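Local coordinates for protein acetyl-CoA C-acetyltransferase (Syntrophomonas wolfei subsp. wolfei, PDB 7N7Z) that probably catalyses the reversible thiolase reaction in which two acetyl-CoA molecules condense to acetoacetyl-CoA and free CoA, at residues B[170-175]-B[330-335]; B[309-314]-B[338-343]; B[316-321]-B[364-369]. All blocks are in the same frame, centred on the assembly; numbering follows the deposited sequence.

Contact 1: B[170-175]-B[330-335]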
# COMPACT_ATOMS: atom_id res chain seq x y z
N GLU B 170 0.06 24.75 29.54
CA GLU B 170 -1.18 25.41 29.94
C GLU B 170 -1.40 25.30 31.45
O GLU B 170 -1.66 26.30 32.12
CB GLU B 170 -2.35 24.79 29.18
CG GLU B 170 -2.45 25.23 27.73
CD GLU B 170 -3.83 24.98 27.15
OE1 GLU B 170 -4.43 23.93 27.45
OE2 GLU B 170 -4.32 25.85 26.39
N LYS B 171 -1.31 24.08 31.99
CA LYS B 171 -1.60 23.87 33.40
C LYS B 171 -0.72 24.75 34.28
O LYS B 171 -1.21 25.46 35.16
CB LYS B 171 -1.41 22.40 33.76
CG LYS B 171 -1.70 22.07 35.22
CD LYS B 171 -1.22 20.68 35.59
CE LYS B 171 -1.36 20.43 37.09
NZ LYS B 171 -0.76 19.13 37.50
N TYR B 172 0.59 24.71 34.06
CA TYR B 172 1.53 25.50 34.85
C TYR B 172 1.81 26.87 34.24
O TYR B 172 2.60 27.63 34.80
CB TYR B 172 2.85 24.74 35.00
CG TYR B 172 2.73 23.50 35.85
CD1 TYR B 172 2.40 23.59 37.20
CD2 TYR B 172 2.94 22.24 35.31
CE1 TYR B 172 2.29 22.46 37.98
CE2 TYR B 172 2.83 21.10 36.09
CZ TYR B 172 2.50 21.22 37.42
OH TYR B 172 2.39 20.09 38.20
N GLY B 173 1.17 27.20 33.12
CA GLY B 173 1.34 28.51 32.52
C GLY B 173 2.77 28.79 32.10
O GLY B 173 3.32 29.85 32.42
N ILE B 174 3.38 27.85 31.38
CA ILE B 174 4.71 28.04 30.83
C ILE B 174 4.58 28.75 29.49
O ILE B 174 3.72 28.40 28.67
CB ILE B 174 5.44 26.69 30.67
CG1 ILE B 174 5.64 26.03 32.04
CG2 ILE B 174 6.78 26.89 29.98
CD1 ILE B 174 5.90 24.54 31.96
N THR B 175 5.42 29.75 29.27
CA THR B 175 5.33 30.60 28.09
C THR B 175 6.41 30.24 27.07
O THR B 175 7.40 29.57 27.38
CB THR B 175 5.45 32.08 28.48
OG1 THR B 175 6.73 32.31 29.09
CG2 THR B 175 4.35 32.46 29.44
N VAL B 330 8.19 19.63 34.94
CA VAL B 330 8.80 18.74 35.92
C VAL B 330 9.45 19.55 37.04
O VAL B 330 9.31 19.22 38.23
CB VAL B 330 9.82 17.81 35.24
CG1 VAL B 330 10.71 17.14 36.27
CG2 VAL B 330 9.11 16.77 34.39
N VAL B 331 10.16 20.62 36.68
CA VAL B 331 10.75 21.50 37.70
C VAL B 331 9.66 22.00 38.64
O VAL B 331 9.85 22.04 39.86
CB VAL B 331 11.50 22.66 37.03
CG1 VAL B 331 11.99 23.65 38.08
CG2 VAL B 331 12.66 22.15 36.20
N ARG B 332 8.52 22.41 38.09
CA ARG B 332 7.45 22.95 38.92
C ARG B 332 6.85 21.88 39.82
O ARG B 332 6.71 22.07 41.03
CB ARG B 332 6.37 23.58 38.03
CG ARG B 332 5.40 24.48 38.79
CD ARG B 332 5.99 25.85 39.06
NE ARG B 332 6.19 26.61 37.83
CZ ARG B 332 5.22 27.23 37.17
NH1 ARG B 332 3.97 27.20 37.59
NH2 ARG B 332 5.51 27.89 36.05
N MET B 333 6.48 20.73 39.24
CA MET B 333 5.89 19.67 40.05
C MET B 333 6.86 19.19 41.12
O MET B 333 6.45 18.88 42.24
CB MET B 333 5.45 18.50 39.16
CG MET B 333 4.82 17.36 39.95
SD MET B 333 4.06 16.09 38.92
CE MET B 333 3.25 15.10 40.18
N LEU B 334 8.15 19.11 40.79
CA LEU B 334 9.13 18.68 41.78
C LEU B 334 9.25 19.69 42.91
O LEU B 334 9.59 19.31 44.04
CB LEU B 334 10.49 18.47 41.12
CG LEU B 334 10.86 17.06 40.67
CD1 LEU B 334 12.32 17.03 40.20
CD2 LEU B 334 10.64 16.02 41.76
N LYS B 335 8.99 20.97 42.64
CA LYS B 335 9.03 21.97 43.70
C LYS B 335 7.75 21.98 44.51
O LYS B 335 7.78 22.18 45.73
CB LYS B 335 9.28 23.36 43.09
CG LYS B 335 9.07 24.52 44.06
CD LYS B 335 9.24 25.86 43.38
CE LYS B 335 9.46 26.97 44.40
NZ LYS B 335 9.44 28.32 43.78
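Tyr-172 and Arg-332 run past each other in opposite directions, so that the arginine meets both the ring and the main chain of the tyrosine. Near its root the arginine lies over one face of the phenol: Arg-332 CB is 4.2 Å from the centroid of the Tyr-172 ring, 15° off the normal, a CH-pi contact. Arg-332 CB sits toward the rim of that face, and Arg-332 CG comes to 3.5 Å from Tyr-172 CD1. The arginine chain then bends twice, at chi2 and chi3, and turns back to the tyrosine carbonyl, where the guanidinium plane stands 70° from the ring. NH1 and NH2 of Arg-332 both donate to Tyr-172 O, at 3.1 and 3.2 Å, two weak bonds well short of straight. At the far end of the phenol, Tyr-172 OH rests 3.6 Å from Met-333 CB. Lys-171 CD covers the other face of the ring, and Lys-171 NZ makes a weak bond to the hydroxyl. Behind this first shell, Gly-173, with positive phi, is the C-prime residue of a Schellman motif ending helix 161-172, with Ile-174 N bonded to Ala-169 O. Leu-294 and Glu-336 also touch the tyrosine. The contact thus joins the end of helix 161-172 to the side of helix 324-336. A positive guanidinium forked onto a carbonyl at a helix C terminus probably offsets the partial negative charge there.

Contact 2: B[309-314]-B[338-343]; sequences WKYEDV and AGIELD
Tyr-311 presents the face of its ring to Ile-340 and its hydroxyl to the backbone of Asp-343. Ile-340 CG2 stands above the middle of the ring, 3.6 Å from the Tyr-311 centroid and only 8° off the normal, a CH-pi contact over the ring centre. The other isoleucine branch reaches back along the tyrosine, Ile-340 CD1 lying 3.9 Å from Tyr-311 CB, with chi2 twisted to -28°, away from a staggered value. At the ring edge, near its plane, Asp-343 N donates to Tyr-311 OH at 2.7 Å in a nearly straight bond (170°). The same oxygen is closely flanked by carbon: Leu-342 CD1 sits 3.3 Å from Tyr-311 OH, and Asp-343 CB comes to 3.4 Å from it. The carboxylate of Asp-343 has a different partner, Ser-345. A short 3-10 turn at 311-313 carries the tyrosine, steadied by Lys-310 N donating to Asp-313 OD2 from above the carboxylate plane; Met-300 and Leu-304 of helix 296-307 also touch the tyrosine side chain. A phenylalanine here would probably keep the cover by Ile-340 but leave the Asp-343 N-H without its acceptor and the loop less firmly held there. Apolar over the face and polar at the rim, one buried phenol joins the loop before strand 316-319 to the loop after helix 324-336, fixing the backbone of the latter at Asp-343.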
# COMPACT_ATOMS: atom_id res chain seq x y z
N TRP B 309 18.01 7.30 49.33
CA TRP B 309 18.79 8.47 48.97
C TRP B 309 17.93 9.73 49.07
O TRP B 309 16.70 9.69 48.97
CB TRP B 309 19.34 8.36 47.55
CG TRP B 309 20.47 7.41 47.38
CD1 TRP B 309 20.94 6.51 48.29
CD2 TRP B 309 21.30 7.26 46.22
NE1 TRP B 309 22.00 5.81 47.77
CE2 TRP B 309 22.24 6.25 46.49
CE3 TRP B 309 21.33 7.89 44.97
CZ2 TRP B 309 23.20 5.86 45.57
CZ3 TRP B 309 22.28 7.50 44.05
CH2 TRP B 309 23.21 6.49 44.36
N LYS B 310 18.60 10.86 49.25
CA LYS B 310 18.00 12.17 49.06
C LYS B 310 18.43 12.71 47.70
O LYS B 310 19.48 12.34 47.17
CB LYS B 310 18.41 13.15 50.17
CG LYS B 310 17.98 12.74 51.57
CD LYS B 310 16.51 12.32 51.65
CE LYS B 310 15.58 13.39 51.11
NZ LYS B 310 14.15 12.94 51.11
N TYR B 311 17.60 13.59 47.13
CA TYR B 311 17.90 14.13 45.81
C TYR B 311 19.31 14.72 45.76
O TYR B 311 20.08 14.45 44.83
CB TYR B 311 16.87 15.19 45.43
CG TYR B 311 17.23 15.92 44.16
CD1 TYR B 311 17.04 15.33 42.92
CD2 TYR B 311 17.78 17.20 44.19
CE1 TYR B 311 17.37 15.98 41.75
CE2 TYR B 311 18.11 17.86 43.03
CZ TYR B 311 17.90 17.25 41.81
OH TYR B 311 18.24 17.90 40.65
N GLU B 312 19.67 15.51 46.77
CA GLU B 312 20.97 16.16 46.82
C GLU B 312 22.12 15.17 46.91
O GLU B 312 23.28 15.58 46.76
CB GLU B 312 21.04 17.13 48.00
CG GLU B 312 20.66 16.53 49.35
CD GLU B 312 19.17 16.56 49.62
OE1 GLU B 312 18.40 16.84 48.67
OE2 GLU B 312 18.76 16.30 50.77
N ASP B 313 21.85 13.88 47.15
CA ASP B 313 22.91 12.89 47.20
C ASP B 313 23.42 12.52 45.82
O ASP B 313 24.59 12.12 45.68
CB ASP B 313 22.43 11.63 47.92
CG ASP B 313 22.13 11.86 49.39
OD1 ASP B 313 22.70 12.81 49.97
OD2 ASP B 313 21.34 11.09 49.97
N VAL B 314 22.59 12.65 44.79
CA VAL B 314 22.98 12.26 43.44
C VAL B 314 23.97 13.28 42.89
O VAL B 314 23.72 14.49 42.91
CB VAL B 314 21.75 12.13 42.54
CG1 VAL B 314 22.12 11.50 41.21
CG2 VAL B 314 20.67 11.32 43.24
N ALA B 338 6.79 17.77 45.38
CA ALA B 338 7.98 17.23 46.02
C ALA B 338 8.77 18.40 46.61
O ALA B 338 8.50 19.57 46.33
CB ALA B 338 8.84 16.43 45.03
N GLY B 339 9.76 18.07 47.44
CA GLY B 339 10.56 19.10 48.06
C GLY B 339 11.82 19.40 47.27
O GLY B 339 12.80 19.90 47.82
N ILE B 340 11.79 19.11 45.97
CA ILE B 340 12.99 19.09 45.14
C ILE B 340 13.08 20.39 44.36
O ILE B 340 12.11 20.81 43.71
CB ILE B 340 12.97 17.89 44.18
CG1 ILE B 340 12.82 16.55 44.92
CG2 ILE B 340 14.24 17.87 43.33
CD1 ILE B 340 13.35 16.51 46.35
N GLU B 341 14.24 21.04 44.42
CA GLU B 341 14.60 22.13 43.53
C GLU B 341 15.57 21.55 42.50
O GLU B 341 16.74 21.32 42.80
CB GLU B 341 15.23 23.29 44.29
CG GLU B 341 14.27 24.14 45.12
CD GLU B 341 13.12 24.71 44.32
OE1 GLU B 341 12.27 23.92 43.83
OE2 GLU B 341 13.05 25.95 44.17
N LEU B 342 15.07 21.28 41.30
CA LEU B 342 15.87 20.62 40.28
C LEU B 342 17.21 21.32 40.12
O LEU B 342 17.27 22.52 39.82
CB LEU B 342 15.13 20.60 38.94
CG LEU B 342 15.79 19.76 37.84
CD1 LEU B 342 15.93 18.31 38.30
CD2 LEU B 342 15.01 19.82 36.54
N ASP B 343 18.29 20.57 40.33
CA ASP B 343 19.65 21.11 40.33
C ASP B 343 20.17 21.10 38.90
O ASP B 343 20.74 20.13 38.42
CB ASP B 343 20.55 20.31 41.26
CG ASP B 343 21.88 20.98 41.51
OD1 ASP B 343 22.21 21.95 40.79
OD2 ASP B 343 22.60 20.55 42.43

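Contact 3: B[316-321]-B[364-369]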
# COMPACT_ATOMS: atom_id res chain seq x y z
N TYR B 316 25.06 13.49 39.69
CA TYR B 316 24.72 13.95 38.36
C TYR B 316 23.44 13.26 37.90
O TYR B 316 23.22 12.09 38.22
CB TYR B 316 25.85 13.69 37.36
CG TYR B 316 25.53 14.11 35.95
CD1 TYR B 316 25.43 15.45 35.61
CD2 TYR B 316 25.33 13.17 34.95
CE1 TYR B 316 25.13 15.85 34.32
CE2 TYR B 316 25.03 13.55 33.65
CZ TYR B 316 24.93 14.89 33.35
OH TYR B 316 24.64 15.28 32.06
N TRP B 317 22.61 13.99 37.17
CA TRP B 317 21.33 13.51 36.68
C TRP B 317 21.28 13.61 35.16
O TRP B 317 21.75 14.58 34.57
CB TRP B 317 20.17 14.31 37.27
CG TRP B 317 19.76 13.91 38.65
CD1 TRP B 317 20.12 14.51 39.82
CD2 TRP B 317 18.89 12.82 39.00
NE1 TRP B 317 19.54 13.86 40.88
CE2 TRP B 317 18.78 12.82 40.41
CE3 TRP B 317 18.20 11.85 38.27
CZ2 TRP B 317 18.01 11.89 41.09
CZ3 TRP B 317 17.44 10.92 38.96
CH2 TRP B 317 17.35 10.95 40.35
N GLU B 318 20.69 12.59 34.53
CA GLU B 318 20.33 12.63 33.11
C GLU B 318 18.81 12.53 33.03
O GLU B 318 18.26 11.43 33.08
CB GLU B 318 21.01 11.51 32.33
CG GLU B 318 22.41 11.84 31.84
CD GLU B 318 22.42 12.76 30.64
OE1 GLU B 318 21.87 12.37 29.58
OE2 GLU B 318 22.98 13.87 30.74
N VAL B 319 18.15 13.68 32.91
CA VAL B 319 16.70 13.74 32.78
C VAL B 319 16.39 14.10 31.33
O VAL B 319 16.66 15.23 30.89
CB VAL B 319 16.08 14.75 33.75
CG1 VAL B 319 14.57 14.82 33.56
CG2 VAL B 319 16.42 14.38 35.18
N ASN B 320 15.84 13.15 30.59
CA ASN B 320 15.55 13.37 29.18
C ASN B 320 14.58 14.54 29.01
O ASN B 320 13.52 14.58 29.62
CB ASN B 320 14.96 12.11 28.56
CG ASN B 320 14.80 12.22 27.05
OD1 ASN B 320 15.76 12.53 26.34
ND2 ASN B 320 13.59 11.97 26.56
N GLU B 321 14.97 15.50 28.17
CA GLU B 321 14.12 16.64 27.84
C GLU B 321 13.33 16.28 26.58
O GLU B 321 13.85 16.38 25.46
CB GLU B 321 14.95 17.90 27.63
CG GLU B 321 15.87 18.27 28.79
CD GLU B 321 16.94 19.28 28.39
OE1 GLU B 321 17.21 19.41 27.18
OE2 GLU B 321 17.50 19.94 29.29
N GLY B 364 15.94 5.40 26.62
CA GLY B 364 15.89 4.92 27.99
C GLY B 364 17.23 4.43 28.49
O GLY B 364 17.59 4.64 29.65
N LEU B 365 17.99 3.76 27.62
CA LEU B 365 19.33 3.31 27.97
C LEU B 365 20.41 4.31 27.57
O LEU B 365 21.48 4.33 28.18
CB LEU B 365 19.62 1.96 27.30
CG LEU B 365 20.99 1.34 27.60
CD1 LEU B 365 21.18 1.13 29.09
CD2 LEU B 365 21.16 0.04 26.84
N ARG B 366 20.14 5.14 26.56
CA ARG B 366 21.11 6.14 26.14
C ARG B 366 21.51 7.04 27.31
O ARG B 366 22.70 7.26 27.57
CB ARG B 366 20.54 6.98 25.00
CG ARG B 366 21.59 7.58 24.07
CD ARG B 366 22.17 8.87 24.62
NE ARG B 366 21.17 9.93 24.68
CZ ARG B 366 21.25 10.99 25.49
NH1 ARG B 366 22.26 11.16 26.31
NH2 ARG B 366 20.27 11.89 25.46
N ILE B 367 20.52 7.56 28.04
CA ILE B 367 20.81 8.50 29.12
C ILE B 367 21.49 7.81 30.29
O ILE B 367 22.19 8.47 31.06
CB ILE B 367 19.52 9.21 29.56
CG1 ILE B 367 18.49 8.22 30.10
CG2 ILE B 367 18.93 10.00 28.40
CD1 ILE B 367 17.32 8.90 30.80
N ILE B 368 21.31 6.49 30.45
CA ILE B 368 22.09 5.77 31.44
C ILE B 368 23.55 5.70 31.00
O ILE B 368 24.47 5.92 31.81
CB ILE B 368 21.51 4.36 31.67
CG1 ILE B 368 20.14 4.43 32.34
CG2 ILE B 368 22.45 3.53 32.52
CD1 ILE B 368 19.33 3.17 32.16
N VAL B 369 23.79 5.40 29.73
CA VAL B 369 25.15 5.37 29.21
C VAL B 369 25.81 6.73 29.37
O VAL B 369 26.94 6.84 29.88
CB VAL B 369 25.15 4.93 27.73
CG1 VAL B 369 26.51 5.18 27.10
CG2 VAL B 369 24.76 3.46 27.61
O HOH W 1 17.61 12.06 24.70
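Glu-318 on edge strand 316-319 and Ile-367 on helix 360-378 bring their backbones closest, with CA atoms 5.8 Å apart. The helix packs on the strand and is the last helix of the connection from it to its parallel neighbour, strand 382-387. It is kinked here, Leu-365 N and Ile-368 N lacking bonds to the preceding turn. Ile-367 CG1 is wedged among the backbone atoms (chi1 62°), sending Ile-367 CD1 to 3.5 Å from Glu-318 O. In return Glu-318 CG packs against Ile-367 O. The glutamate chain bends at chi2 and carries its carboxylate to Arg-366, where Glu-318 OE1 forms a long salt bridge to Arg-366 NH1, 3.5 Å, carboxylate and guanidinium planes 65° apart. The other oxygen, Glu-318 OE2, uses its anti lone pair to accept a short bond from Tyr-316 OH, 2.5 Å. Arg-366 NH1 also bonds Ser-370, while Ile-367 CG2 covers one guanidinium face. A water at the guanidinium edge, in its plane, accepts from Arg-366 NH2 at 2.8 Å and donates to Asn-320 OD1 at 2.5 Å. Asn-320, the asparagine of the thiolase Asn-Glu-Ala-Phe motif, has its side chain about 4 Å from that of His-358 and about 5 Å from that of Cys-92, both predicted active-site residues. The buried Glu-318 and Arg-366 charges probably offset each other, and through the water the arginine probably helps set the turn of the asparagine amide beside them.

How the contacts relate
From the N terminus the chain reaches 170-175 first, and contact 1 closes by far the longest loop, 154 residues, linking the N-terminal and C-terminal thiolase domains. The first halves of contacts 2 and 3, 309-314 and 316-321, then precede 330-335; their second halves, 338-343 and 364-369, follow it in the same order, closing loops of 23 and 42 residues. Every pair of contacts therefore crosses, and none nests. Contacts 1 and 2 touch where Leu-334 O probably bonds Ile-340 N and Val-331 packs on Leu-342; contacts 2 and 3 meet through Tyr-311 and Trp-317. Contact 1 joins helices 161-172 and 324-336, contact 2 two outer loops, and contact 3 strand 316-319 to helix 360-378.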